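Local coordinates for leucine rich repeat and phosphatase domain containing protein (Entamoeba histolytica, PDB 3EMU) that is a probable dual-specificity phosphatase-family hydrolase of phosphate monoesters, although its signature loop departs from the canonical motif, so that activity is uncertain, at residues L8-I13 / V28-N33; Y16-S21 / N34-I39; Q53-R58 / I84-G89. All coordinates share one frame; numbering follows the deposited sequence. Where two conformers were deposited one is given.

Contact 1: L8-I13 / V28-N33; sequences LSPTQI and VDYIHN
In the phosphatase domain, the lead-in to the N-terminal edge strand 11-14 meets the short helix 28-33 through a single proline-aromatic CH-pi contact, P10 against Y30. P10 CD stands almost exactly over the middle of the phenol ring, 3.7 Å from the centroid of the Y30 ring and 9° off its normal. The CB-CG-CD edge of the pyrrolidine lies flat over the same face: P10 CG lies 3.7 Å from Y30 CE2, and P10 CB is 3.8 Å from that same CE2 atom. The two side chains run past each other in opposite directions, which lets three carbons of the proline share one face of the ring. The tyrosine reaches that far out because its CG is anti to the backbone N (chi1 -180°), carrying the ring off the helix to P10. S9 and Q12 add looser contacts at the two ends of the phenol: S9 OG approaches Y30 CD1 obliquely at 4.2 Å, and Q12 CB lies 4.2 Å from Y30 OH. The hydroxyl has its main polar partner outside the pair, in a hydrogen bond with H18 ND1 on strand 17-21, whose imidazole meets the phenol at about a right angle. That bond and the proline should together restrain the position and tilt of the ring. T11 pairs through its backbone with L19, so the proline sits just ahead of an antiparallel beta hairpin, 11-14 with 17-21, and the contact ties this hairpin to the helix that follows its second strand.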
ATOM      1  N   LEU A   8      11.621 -12.559   4.367  1.00 61.59           N
ATOM      2  CA  LEU A   8      10.617 -13.443   4.951  1.00 61.93           C
ATOM      3  C   LEU A   8       9.566 -12.699   5.823  1.00 61.98           C
ATOM      4  O   LEU A   8       8.619 -13.300   6.296  1.00 61.41           O
ATOM      5  CB  LEU A   8      11.297 -14.531   5.808  1.00 62.29           C
ATOM      6  CG  LEU A   8      12.248 -15.536   5.148  1.00 61.78           C
ATOM      7  CD1 LEU A   8      12.656 -16.553   6.190  1.00 62.36           C
ATOM      8  CD2 LEU A   8      11.536 -16.228   4.023  1.00 59.55           C
ATOM      9  N   SER A   9       9.774 -11.418   6.069  1.00 62.10           N
ATOM     10  CA  SER A   9       8.841 -10.638   6.892  1.00 63.27           C
ATOM     11  C   SER A   9       8.325  -9.403   6.190  1.00 61.66           C
ATOM     12  O   SER A   9       9.109  -8.674   5.587  1.00 60.36           O
ATOM     13  CB  SER A   9       9.526 -10.164   8.171  1.00 63.27           C
ATOM     14  OG  SER A   9       9.586 -11.270   9.038  1.00 69.85           O
ATOM     15  N   PRO A  10       7.014  -9.143   6.313  1.00 61.60           N
ATOM     16  CA  PRO A  10       6.552  -7.788   5.940  1.00 60.77           C
ATOM     17  C   PRO A  10       7.211  -6.656   6.769  1.00 59.80           C
ATOM     18  O   PRO A  10       7.844  -6.903   7.814  1.00 57.83           O
ATOM     19  CB  PRO A  10       5.042  -7.845   6.174  1.00 60.50           C
ATOM     20  CG  PRO A  10       4.679  -9.308   6.284  1.00 60.91           C
ATOM     21  CD  PRO A  10       5.918  -9.974   6.861  1.00 61.50           C
ATOM     22  N   THR A  11       7.097  -5.433   6.256  1.00 59.80           N
ATOM     23  CA  THR A  11       7.585  -4.232   6.925  1.00 60.79           C
ATOM     24  C   THR A  11       6.433  -3.332   7.435  1.00 61.56           C
ATOM     25  O   THR A  11       5.460  -3.003   6.703  1.00 62.44           O
ATOM     26  CB  THR A  11       8.524  -3.423   5.997  1.00 60.97           C
ATOM     27  OG1 THR A  11       9.573  -4.285   5.552  1.00 62.52           O
ATOM     28  CG2 THR A  11       9.158  -2.205   6.716  1.00 60.42           C
ATOM     29  N   GLN A  12       6.522  -2.957   8.699  1.00 62.05           N
ATOM     30  CA  GLN A  12       5.509  -2.076   9.276  1.00 62.59           C
ATOM     31  C   GLN A  12       5.813  -0.649   8.829  1.00 62.40           C
ATOM     32  O   GLN A  12       6.968  -0.168   8.959  1.00 61.34           O
ATOM     33  CB  GLN A  12       5.503  -2.112  10.805  1.00 62.67           C
ATOM     34  CG  GLN A  12       4.411  -1.157  11.302  1.00 66.66           C
ATOM     35  CD  GLN A  12       4.118  -1.221  12.775  1.00 69.14           C
ATOM     36  OE1 GLN A  12       3.587  -2.205  13.278  1.00 68.28           O
ATOM     37  NE2 GLN A  12       4.392  -0.127  13.466  1.00 68.58           N
ATOM     38  N   ILE A  13       4.801   0.024   8.288  1.00 61.52           N
ATOM     39  CA  ILE A  13       5.091   1.350   7.709  1.00 62.09           C
ATOM     40  C   ILE A  13       4.775   2.487   8.734  1.00 62.48           C
ATOM     41  O   ILE A  13       5.621   3.301   9.039  1.00 61.43           O
ATOM     42  CB  ILE A  13       4.409   1.556   6.333  1.00 62.15           C
ATOM     43  CG1 ILE A  13       4.979   0.541   5.285  1.00 61.85           C
ATOM     44  CG2 ILE A  13       4.538   3.020   5.879  1.00 59.95           C
ATOM     45  CD1 ILE A  13       6.542   0.592   5.113  1.00 62.77           C
ATOM     46  N   VAL A  28       2.723 -16.413   8.937  1.00 66.09           N
ATOM     47  CA  VAL A  28       1.498 -16.434   9.720  1.00 66.90           C
ATOM     48  C   VAL A  28       1.663 -16.001  11.168  1.00 66.94           C
ATOM     49  O   VAL A  28       0.730 -15.459  11.768  1.00 67.47           O
ATOM     50  CB  VAL A  28       0.809 -17.816   9.665  1.00 66.83           C
ATOM     51  CG1 VAL A  28       0.170 -18.003   8.310  1.00 67.89           C
ATOM     52  CG2 VAL A  28       1.835 -18.934   9.939  1.00 68.59           C
ATOM     53  N   ASP A  29       2.847 -16.223  11.724  1.00 66.71           N
ATOM     54  CA  ASP A  29       3.105 -15.752  13.058  1.00 65.95           C
ATOM     55  C   ASP A  29       3.262 -14.214  13.085  1.00 65.68           C
ATOM     56  O   ASP A  29       2.834 -13.570  14.024  1.00 65.11           O
ATOM     57  CB  ASP A  29       4.344 -16.420  13.639  1.00 65.40           C
ATOM     58  CG  ASP A  29       4.350 -16.404  15.154  1.00 66.61           C
ATOM     59  OD1 ASP A  29       3.271 -16.664  15.751  1.00 69.23           O
ATOM     60  OD2 ASP A  29       5.421 -16.125  15.747  1.00 68.26           O
ATOM     61  N   TYR A  30       3.937 -13.653  12.090  1.00 64.91           N
ATOM     62  CA  TYR A  30       4.014 -12.214  11.951  1.00 65.05           C
ATOM     63  C   TYR A  30       2.614 -11.592  11.887  1.00 65.80           C
ATOM     64  O   TYR A  30       2.347 -10.591  12.523  1.00 65.47           O
ATOM     65  CB  TYR A  30       4.789 -11.829  10.684  1.00 64.75           C
ATOM     66  CG  TYR A  30       4.926 -10.327  10.465  1.00 61.99           C
ATOM     67  CD1 TYR A  30       6.095  -9.662  10.796  1.00 59.12           C
ATOM     68  CD2 TYR A  30       3.873  -9.597   9.947  1.00 58.62           C
ATOM     69  CE1 TYR A  30       6.212  -8.301  10.601  1.00 60.95           C
ATOM     70  CE2 TYR A  30       3.973  -8.235   9.748  1.00 61.58           C
ATOM     71  CZ  TYR A  30       5.131  -7.589  10.075  1.00 60.54           C
ATOM     72  OH  TYR A  30       5.224  -6.241   9.843  1.00 59.65           O
ATOM     73  N   ILE A  31       1.747 -12.197  11.086  1.00 66.42           N
ATOM     74  CA  ILE A  31       0.387 -11.777  10.956  1.00 67.22           C
ATOM     75  C   ILE A  31      -0.315 -11.845  12.322  1.00 68.47           C
ATOM     76  O   ILE A  31      -0.922 -10.870  12.782  1.00 68.50           O
ATOM     77  CB  ILE A  31      -0.299 -12.667   9.885  1.00 67.43           C
ATOM     78  CG1 ILE A  31       0.214 -12.274   8.493  1.00 67.38           C
ATOM     79  CG2 ILE A  31      -1.820 -12.604   9.953  1.00 66.72           C
ATOM     80  CD1 ILE A  31      -0.419 -13.080   7.358  1.00 68.43           C
ATOM     81  N   HIS A  32      -0.212 -12.990  12.991  1.00 69.04           N
ATOM     82  CA  HIS A  32      -0.847 -13.212  14.301  0.50 68.82           C
ATOM     83  C   HIS A  32      -0.355 -12.217  15.346  1.00 68.88           C
ATOM     84  O   HIS A  32      -1.123 -11.631  16.069  1.00 68.77           O
ATOM     85  CB  HIS A  32      -0.606 -14.657  14.802  0.50 69.03           C
ATOM     86  CG  HIS A  32      -1.120 -14.917  16.192  0.50 68.36           C
ATOM     87  ND1 HIS A  32      -0.335 -14.774  17.317  0.50 68.76           N
ATOM     88  CD2 HIS A  32      -2.345 -15.292  16.637  0.50 68.96           C
ATOM     89  CE1 HIS A  32      -1.055 -15.046  18.394  0.50 68.55           C
ATOM     90  NE2 HIS A  32      -2.277 -15.366  18.010  0.50 67.94           N
ATOM     91  N   ASN A  33       0.953 -12.046  15.425  1.00 68.41           N
ATOM     92  CA  ASN A  33       1.511 -11.162  16.453  1.00 68.76           C
ATOM     93  C   ASN A  33       1.290  -9.649  16.223  1.00 68.70           C
ATOM     94  O   ASN A  33       1.461  -8.855  17.133  1.00 69.46           O
ATOM     95  CB  ASN A  33       3.018 -11.440  16.668  1.00 68.27           C
ATOM     96  CG  ASN A  33       3.306 -12.833  17.292  1.00 70.38           C
ATOM     97  OD1 ASN A  33       2.389 -13.599  17.662  1.00 70.57           O
ATOM     98  ND2 ASN A  33       4.602 -13.161  17.403  1.00 70.71           N
TER

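Contact 2: Y16-S21 / N34-I39; sequences YIHLGS and NNISSI
H18 receives I36 over one face of its imidazole, where the terminal methyl CD1 lies 3.8 Å from the centroid of the H18 ring, 17° off the normal. This CH-pi contact is displaced toward the rim. I36 CG1 is anti to its carbonyl carbon (chi1 -70°) and CD1 extends onward from it, which brings the methyl over the ring although the bond to CB does not point at H18. N34 comes in at a slant: its OD1 is 3.5 Å from H18 CE1, with the amide plane turned 63° from the ring. A water in the plane of the imidazole joins them, 3.1 Å from H18 NE2, and donates a hydrogen bond of 2.7 Å to N34 O. With Y30 engaging ND1, both ring nitrogens have partners, which should fix the rotation of the imidazole. Further out, N34 ND2 bonds back to Y30 O in the helix. N35, with positive phi, closes that helix in a Schellman motif and turns the chain into the strand of I36. H18 also packs on L91 of strand 89-94, which runs between the two strands joined here. Parallel strands 17-21 and 36-42, linked through helix 28-33, form a beta-alpha-beta crossover.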
ATOM      1  N   TYR A  16      -0.577  -0.181  12.324  1.00 66.63           N
ATOM      2  CA  TYR A  16      -1.642  -0.883  11.556  1.00 66.34           C
ATOM      3  C   TYR A  16      -1.374  -1.151  10.053  1.00 64.52           C
ATOM      4  O   TYR A  16      -2.156  -1.835   9.409  1.00 65.00           O
ATOM      5  CB  TYR A  16      -2.992  -0.165  11.708  1.00 67.19           C
ATOM      6  CG  TYR A  16      -3.409   0.059  13.136  1.00 72.21           C
ATOM      7  CD1 TYR A  16      -3.396  -0.993  14.060  1.00 77.70           C
ATOM      8  CD2 TYR A  16      -3.796   1.326  13.574  1.00 75.74           C
ATOM      9  CE1 TYR A  16      -3.760  -0.795  15.383  1.00 80.74           C
ATOM     10  CE2 TYR A  16      -4.165   1.539  14.877  1.00 80.05           C
ATOM     11  CZ  TYR A  16      -4.148   0.480  15.784  1.00 83.28           C
ATOM     12  OH  TYR A  16      -4.530   0.702  17.093  1.00 87.57           O
ATOM     13  N   ILE A  17      -0.294  -0.601   9.503  1.00 63.25           N
ATOM     14  CA  ILE A  17      -0.016  -0.669   8.071  1.00 61.74           C
ATOM     15  C   ILE A  17       1.286  -1.436   7.815  1.00 60.69           C
ATOM     16  O   ILE A  17       2.393  -1.037   8.260  1.00 59.09           O
ATOM     17  CB  ILE A  17       0.170   0.756   7.467  1.00 62.81           C
ATOM     18  CG1 ILE A  17      -1.029   1.672   7.787  1.00 62.21           C
ATOM     19  CG2 ILE A  17       0.506   0.699   5.951  1.00 61.28           C
ATOM     20  CD1 ILE A  17      -2.342   1.285   7.135  1.00 62.32           C
ATOM     21  N   HIS A  18       1.150  -2.523   7.047  1.00 60.37           N
ATOM     22  CA  HIS A  18       2.293  -3.386   6.751  1.00 58.81           C
ATOM     23  C   HIS A  18       2.396  -3.594   5.249  1.00 58.17           C
ATOM     24  O   HIS A  18       1.401  -3.766   4.540  1.00 57.94           O
ATOM     25  CB  HIS A  18       2.170  -4.703   7.518  1.00 58.48           C
ATOM     26  CG  HIS A  18       2.025  -4.540   9.011  1.00 59.15           C
ATOM     27  ND1 HIS A  18       3.063  -4.783   9.900  1.00 58.08           N
ATOM     28  CD2 HIS A  18       0.950  -4.217   9.777  1.00 58.38           C
ATOM     29  CE1 HIS A  18       2.635  -4.617  11.141  1.00 57.28           C
ATOM     30  NE2 HIS A  18       1.362  -4.256  11.095  1.00 58.90           N
ATOM     31  N   LEU A  19       3.628  -3.539   4.784  1.00 57.46           N
ATOM     32  CA  LEU A  19       3.961  -3.679   3.385  1.00 57.31           C
ATOM     33  C   LEU A  19       4.713  -5.030   3.141  1.00 57.13           C
ATOM     34  O   LEU A  19       5.718  -5.325   3.814  1.00 55.81           O
ATOM     35  CB  LEU A  19       4.845  -2.512   2.999  1.00 55.98           C
ATOM     36  CG  LEU A  19       5.211  -2.377   1.539  1.00 56.11           C
ATOM     37  CD1 LEU A  19       3.962  -2.411   0.659  1.00 56.64           C
ATOM     38  CD2 LEU A  19       6.022  -1.095   1.370  1.00 55.81           C
ATOM     39  N   GLY A  20       4.198  -5.841   2.222  1.00 56.92           N
ATOM     40  CA  GLY A  20       4.816  -7.142   1.941  1.00 58.23           C
ATOM     41  C   GLY A  20       4.659  -7.716   0.521  1.00 59.16           C
ATOM     42  O   GLY A  20       4.178  -7.040  -0.410  1.00 59.10           O
ATOM     43  N   SER A  21       5.054  -8.982   0.374  1.00 59.42           N
ATOM     44  CA  SER A  21       5.002  -9.705  -0.895  1.00 59.98           C
ATOM     45  C   SER A  21       4.136 -10.960  -0.719  1.00 61.03           C
ATOM     46  O   SER A  21       3.880 -11.390   0.421  1.00 60.83           O
ATOM     47  CB  SER A  21       6.416 -10.129  -1.296  1.00 59.87           C
ATOM     48  OG  SER A  21       6.961 -11.000  -0.308  1.00 58.38           O
ATOM     49  N   ASN A  34       0.987  -9.242  15.000  1.00 68.59           N
ATOM     50  CA  ASN A  34       0.752  -7.839  14.689  1.00 68.68           C
ATOM     51  C   ASN A  34      -0.727  -7.573  14.479  1.00 68.99           C
ATOM     52  O   ASN A  34      -1.087  -6.553  13.920  1.00 68.87           O
ATOM     53  CB  ASN A  34       1.507  -7.457  13.426  1.00 68.01           C
ATOM     54  CG  ASN A  34       2.970  -7.321  13.667  1.00 68.44           C
ATOM     55  OD1 ASN A  34       3.415  -6.288  14.169  1.00 69.19           O
ATOM     56  ND2 ASN A  34       3.749  -8.351  13.319  1.00 67.80           N
ATOM     57  N   ASN A  35      -1.551  -8.538  14.882  1.00 69.71           N
ATOM     58  CA  ASN A  35      -2.999  -8.431  14.825  1.00 70.99           C
ATOM     59  C   ASN A  35      -3.570  -8.034  13.482  1.00 70.15           C
ATOM     60  O   ASN A  35      -4.524  -7.242  13.421  1.00 70.12           O
ATOM     61  CB  ASN A  35      -3.506  -7.434  15.880  1.00 72.51           C
ATOM     62  CG  ASN A  35      -3.040  -7.790  17.269  1.00 75.38           C
ATOM     63  OD1 ASN A  35      -2.097  -7.181  17.801  1.00 78.33           O
ATOM     64  ND2 ASN A  35      -3.682  -8.799  17.869  1.00 77.15           N
ATOM     65  N   ILE A  36      -3.022  -8.606  12.415  1.00 68.37           N
ATOM     66  CA  ILE A  36      -3.474  -8.298  11.088  1.00 66.49           C
ATOM     67  C   ILE A  36      -4.710  -9.113  10.736  1.00 66.53           C
ATOM     68  O   ILE A  36      -4.741 -10.333  10.879  1.00 66.86           O
ATOM     69  CB  ILE A  36      -2.310  -8.509  10.089  1.00 66.42           C
ATOM     70  CG1 ILE A  36      -1.242  -7.424  10.300  1.00 63.29           C
ATOM     71  CG2 ILE A  36      -2.836  -8.590   8.657  1.00 64.57           C
ATOM     72  CD1 ILE A  36       0.157  -7.768   9.702  1.00 59.30           C
ATOM     73  N   SER A  37      -5.751  -8.445  10.259  1.00 66.46           N
ATOM     74  CA  SER A  37      -7.003  -9.130   9.979  1.00 66.24           C
ATOM     75  C   SER A  37      -7.479  -8.749   8.619  1.00 65.93           C
ATOM     76  O   SER A  37      -8.567  -9.150   8.214  1.00 66.91           O
ATOM     77  CB  SER A  37      -8.096  -8.764  11.006  1.00 66.52           C
ATOM     78  OG  SER A  37      -8.148  -7.352  11.194  1.00 68.43           O
ATOM     79  N   SER A  38      -6.686  -7.953   7.912  1.00 65.02           N
ATOM     80  CA  SER A  38      -7.058  -7.579   6.561  1.00 64.51           C
ATOM     81  C   SER A  38      -5.869  -7.705   5.657  1.00 63.18           C
ATOM     82  O   SER A  38      -4.747  -7.404   6.054  1.00 61.86           O
ATOM     83  CB  SER A  38      -7.519  -6.115   6.473  1.00 64.64           C
ATOM     84  OG  SER A  38      -8.816  -5.957   6.956  1.00 67.67           O
ATOM     85  N   ILE A  39      -6.157  -8.072   4.418  1.00 62.85           N
ATOM     86  CA  ILE A  39      -5.143  -8.160   3.412  1.00 62.76           C
ATOM     87  C   ILE A  39      -5.611  -7.482   2.138  1.00 61.37           C
ATOM     88  O   ILE A  39      -6.697  -7.740   1.636  1.00 60.09           O
ATOM     89  CB  ILE A  39      -4.677  -9.643   3.193  1.00 64.46           C
ATOM     90  CG1 ILE A  39      -4.213 -10.194   4.554  1.00 65.42           C
ATOM     91  CG2 ILE A  39      -3.530  -9.727   2.152  1.00 61.68           C
ATOM     92  CD1 ILE A  39      -3.333 -11.433   4.454  1.00 72.65           C
TER
HETATM   93  O   HOH W   1      -0.970  -3.969  13.125  1.00 60.22           O

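Contact 3: Q53-R58 / I84-G89; sequences QCDILR and IQRKEG
R86 NH2 has two polar neighbours: D55 OD2, in a salt bridge of 3.3 Å, and the hydroxyl of S38, in a weak hydrogen bond. The acidic oxygen does not meet an N-H head-on. OD2 of D55 lies 3.2 Å above the guanidinium plane of R86, shifted toward its rim. The carboxylate and guanidinium planes are nearly parallel, 7° apart, but only OD2 reaches over the guanidinium, and the attraction is of charge alone. The second oxygen of D55, OD1, pairs with R82, so two arginines probably share the negative charge of D55. A bend in the R86 chain at chi3 (-87°) brings the guanidinium to this position. D55 sits at the start of an outermost strand, 55-59, and R86 near the C-terminal end of helix 68-85, which leads into strand 89-94; the contact therefore clasps a beta-alpha-beta crossover that passes over strand 36-42. The helix finishes in a Schellman motif at K87, where K87 N bonds to I84 O at 2.8 Å. Beyond the turn, E88 OE1 lies 4.0 Å from R86 NE, a long salt bridge, and R86 NE is buried here without a hydrogen-bonding partner. E88 OE1 is also bound by the S37 hydroxyl.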
ATOM      1  N   GLN A  53      -9.642 -16.687   5.369  1.00105.62           N
ATOM      2  CA  GLN A  53      -9.820 -16.566   6.833  1.00103.38           C
ATOM      3  C   GLN A  53      -9.737 -15.079   7.277  1.00101.85           C
ATOM      4  O   GLN A  53     -10.087 -14.731   8.417  1.00101.95           O
ATOM      5  CB  GLN A  53      -8.750 -17.392   7.569  1.00103.57           C
ATOM      6  N   CYS A  54      -9.272 -14.216   6.359  1.00 99.00           N
ATOM      7  CA  CYS A  54      -9.056 -12.778   6.603  1.00 95.32           C
ATOM      8  C   CYS A  54     -10.062 -11.898   5.847  1.00 92.68           C
ATOM      9  O   CYS A  54     -10.731 -12.363   4.918  1.00 91.81           O
ATOM     10  CB  CYS A  54      -7.635 -12.394   6.150  1.00 95.64           C
ATOM     11  SG  CYS A  54      -6.304 -12.736   7.345  1.00 95.45           S
ATOM     12  N   ASP A  55     -10.168 -10.624   6.231  1.00 89.65           N
ATOM     13  CA  ASP A  55     -10.799  -9.624   5.347  1.00 86.80           C
ATOM     14  C   ASP A  55      -9.906  -9.400   4.126  1.00 83.63           C
ATOM     15  O   ASP A  55      -8.733  -9.100   4.271  1.00 82.46           O
ATOM     16  CB  ASP A  55     -10.972  -8.280   6.063  1.00 87.67           C
ATOM     17  CG  ASP A  55     -12.377  -8.063   6.600  1.00 89.84           C
ATOM     18  OD1 ASP A  55     -13.319  -8.043   5.773  1.00 92.25           O
ATOM     19  OD2 ASP A  55     -12.519  -7.844   7.834  1.00 90.78           O
ATOM     20  N   ILE A  56     -10.458  -9.528   2.932  1.00 80.51           N
ATOM     21  CA  ILE A  56      -9.630  -9.418   1.748  1.00 78.63           C
ATOM     22  C   ILE A  56     -10.217  -8.510   0.686  1.00 76.46           C
ATOM     23  O   ILE A  56     -11.399  -8.565   0.414  1.00 76.43           O
ATOM     24  CB  ILE A  56      -9.354 -10.801   1.103  1.00 79.30           C
ATOM     25  CG1 ILE A  56      -8.484 -11.637   2.038  1.00 80.31           C
ATOM     26  CG2 ILE A  56      -8.633 -10.643  -0.233  1.00 78.79           C
ATOM     27  CD1 ILE A  56      -7.975 -12.906   1.428  1.00 84.89           C
ATOM     28  N   LEU A  57      -9.378  -7.678   0.090  1.00 73.48           N
ATOM     29  CA  LEU A  57      -9.782  -6.911  -1.061  1.00 70.96           C
ATOM     30  C   LEU A  57      -8.686  -7.022  -2.113  1.00 69.71           C
ATOM     31  O   LEU A  57      -7.509  -6.840  -1.829  1.00 68.26           O
ATOM     32  CB  LEU A  57     -10.007  -5.452  -0.687  1.00 71.08           C
ATOM     33  CG  LEU A  57     -10.304  -4.543  -1.875  1.00 71.84           C
ATOM     34  CD1 LEU A  57     -11.564  -5.004  -2.540  1.00 71.98           C
ATOM     35  CD2 LEU A  57     -10.413  -3.087  -1.490  1.00 72.63           C
ATOM     36  N   ARG A  58      -9.084  -7.328  -3.339  1.00 69.07           N
ATOM     37  CA  ARG A  58      -8.154  -7.415  -4.456  1.00 68.44           C
ATOM     38  C   ARG A  58      -8.338  -6.209  -5.361  1.00 67.72           C
ATOM     39  O   ARG A  58      -9.459  -5.929  -5.787  1.00 66.96           O
ATOM     40  CB  ARG A  58      -8.387  -8.702  -5.287  1.00 68.40           C
ATOM     41  N   ILE A  84      -7.863   0.534  10.203  1.00 69.93           N
ATOM     42  CA  ILE A  84      -7.383   1.434  11.251  1.00 71.75           C
ATOM     43  C   ILE A  84      -8.517   1.676  12.300  1.00 73.67           C
ATOM     44  O   ILE A  84      -8.301   1.636  13.512  1.00 73.83           O
ATOM     45  CB  ILE A  84      -6.938   2.774  10.650  1.00 71.57           C
ATOM     46  CG1 ILE A  84      -5.588   2.606   9.912  1.00 70.07           C
ATOM     47  CG2 ILE A  84      -6.856   3.823  11.756  1.00 71.26           C
ATOM     48  CD1 ILE A  84      -5.165   3.767   9.028  1.00 64.36           C
ATOM     49  N   GLN A  85      -9.726   1.874  11.793  1.00 75.44           N
ATOM     50  CA  GLN A  85     -10.910   2.026  12.599  1.00 78.18           C
ATOM     51  C   GLN A  85     -11.171   0.868  13.592  1.00 78.59           C
ATOM     52  O   GLN A  85     -11.601   1.110  14.724  1.00 78.56           O
ATOM     53  CB  GLN A  85     -12.095   2.169  11.660  1.00 78.53           C
ATOM     54  CG  GLN A  85     -13.398   2.265  12.366  1.00 83.23           C
ATOM     55  CD  GLN A  85     -14.548   2.554  11.393  1.00 88.56           C
ATOM     56  OE1 GLN A  85     -15.692   2.731  11.809  1.00 92.64           O
ATOM     57  NE2 GLN A  85     -14.240   2.613  10.094  1.00 90.91           N
ATOM     58  N   ARG A  86     -10.925  -0.376  13.161  1.00 78.51           N
ATOM     59  CA  ARG A  86     -11.075  -1.548  14.014  1.00 78.12           C
ATOM     60  C   ARG A  86      -9.905  -1.664  14.941  1.00 78.10           C
ATOM     61  O   ARG A  86      -9.884  -2.538  15.798  1.00 78.23           O
ATOM     62  CB  ARG A  86     -11.133  -2.822  13.174  1.00 78.76           C
ATOM     63  CG  ARG A  86     -12.371  -2.914  12.291  1.00 81.32           C
ATOM     64  CD  ARG A  86     -12.558  -4.327  11.691  1.00 85.87           C
ATOM     65  NE  ARG A  86     -11.825  -4.467  10.443  1.00 88.02           N
ATOM     66  CZ  ARG A  86     -12.385  -4.565   9.249  1.00 89.77           C
ATOM     67  NH1 ARG A  86     -13.698  -4.574   9.129  1.00 90.34           N
ATOM     68  NH2 ARG A  86     -11.619  -4.654   8.168  1.00 92.98           N
ATOM     69  N   LYS A  87      -8.915  -0.796  14.767  1.00 78.12           N
ATOM     70  CA  LYS A  87      -7.664  -0.929  15.501  1.00 78.35           C
ATOM     71  C   LYS A  87      -6.990  -2.294  15.225  1.00 77.17           C
ATOM     72  O   LYS A  87      -6.441  -2.948  16.127  1.00 76.53           O
ATOM     73  CB  LYS A  87      -7.897  -0.694  16.986  1.00 79.31           C
ATOM     74  CG  LYS A  87      -7.608   0.745  17.411  1.00 83.79           C
ATOM     75  CD  LYS A  87      -8.054   1.007  18.861  1.00 90.56           C
ATOM     76  CE  LYS A  87      -7.918   2.496  19.249  1.00 94.84           C
ATOM     77  NZ  LYS A  87      -9.008   3.366  18.637  1.00 97.37           N
ATOM     78  N   GLU A  88      -7.040  -2.694  13.953  1.00 75.87           N
ATOM     79  CA  GLU A  88      -6.377  -3.916  13.480  1.00 74.36           C
ATOM     80  C   GLU A  88      -5.439  -3.683  12.283  1.00 72.59           C
ATOM     81  O   GLU A  88      -5.608  -2.737  11.492  1.00 71.49           O
ATOM     82  CB  GLU A  88      -7.436  -4.983  13.184  1.00 74.49           C
ATOM     83  CG  GLU A  88      -7.941  -5.624  14.478  1.00 76.36           C
ATOM     84  CD  GLU A  88      -9.273  -6.340  14.324  1.00 79.87           C
ATOM     85  OE1 GLU A  88      -9.750  -6.504  13.171  1.00 80.00           O
ATOM     86  OE2 GLU A  88      -9.847  -6.735  15.365  1.00 81.45           O
ATOM     87  N   GLY A  89      -4.451  -4.565  12.148  1.00 71.11           N
ATOM     88  CA  GLY A  89      -3.490  -4.464  11.042  1.00 67.99           C
ATOM     89  C   GLY A  89      -4.074  -4.768   9.672  1.00 65.98           C
ATOM     90  O   GLY A  89      -4.953  -5.645   9.484  1.00 65.27           O
TER

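Contact 2 is the buried one of the three; contacts 1 and 3 lie at the surface, toward the two outermost strands of the same sheet, with centres about 14 Å apart. Contact 2 takes up the chain where helix 28-33 of contact 1 ends, and both draw on the hairpin 11-14/17-21, with the Y30-H18 pair joining them. Both place aliphatic carbon on a ring face, but only contact 2 adds a bridging water. At the far edge of the sheet, contact 3 replaces apolar carbon on rings with opposite charges. It adjoins contact 2 along strand 36-42, through the S37-E88 pair and a backbone bond of 2.8 Å from I39 N to D55 O.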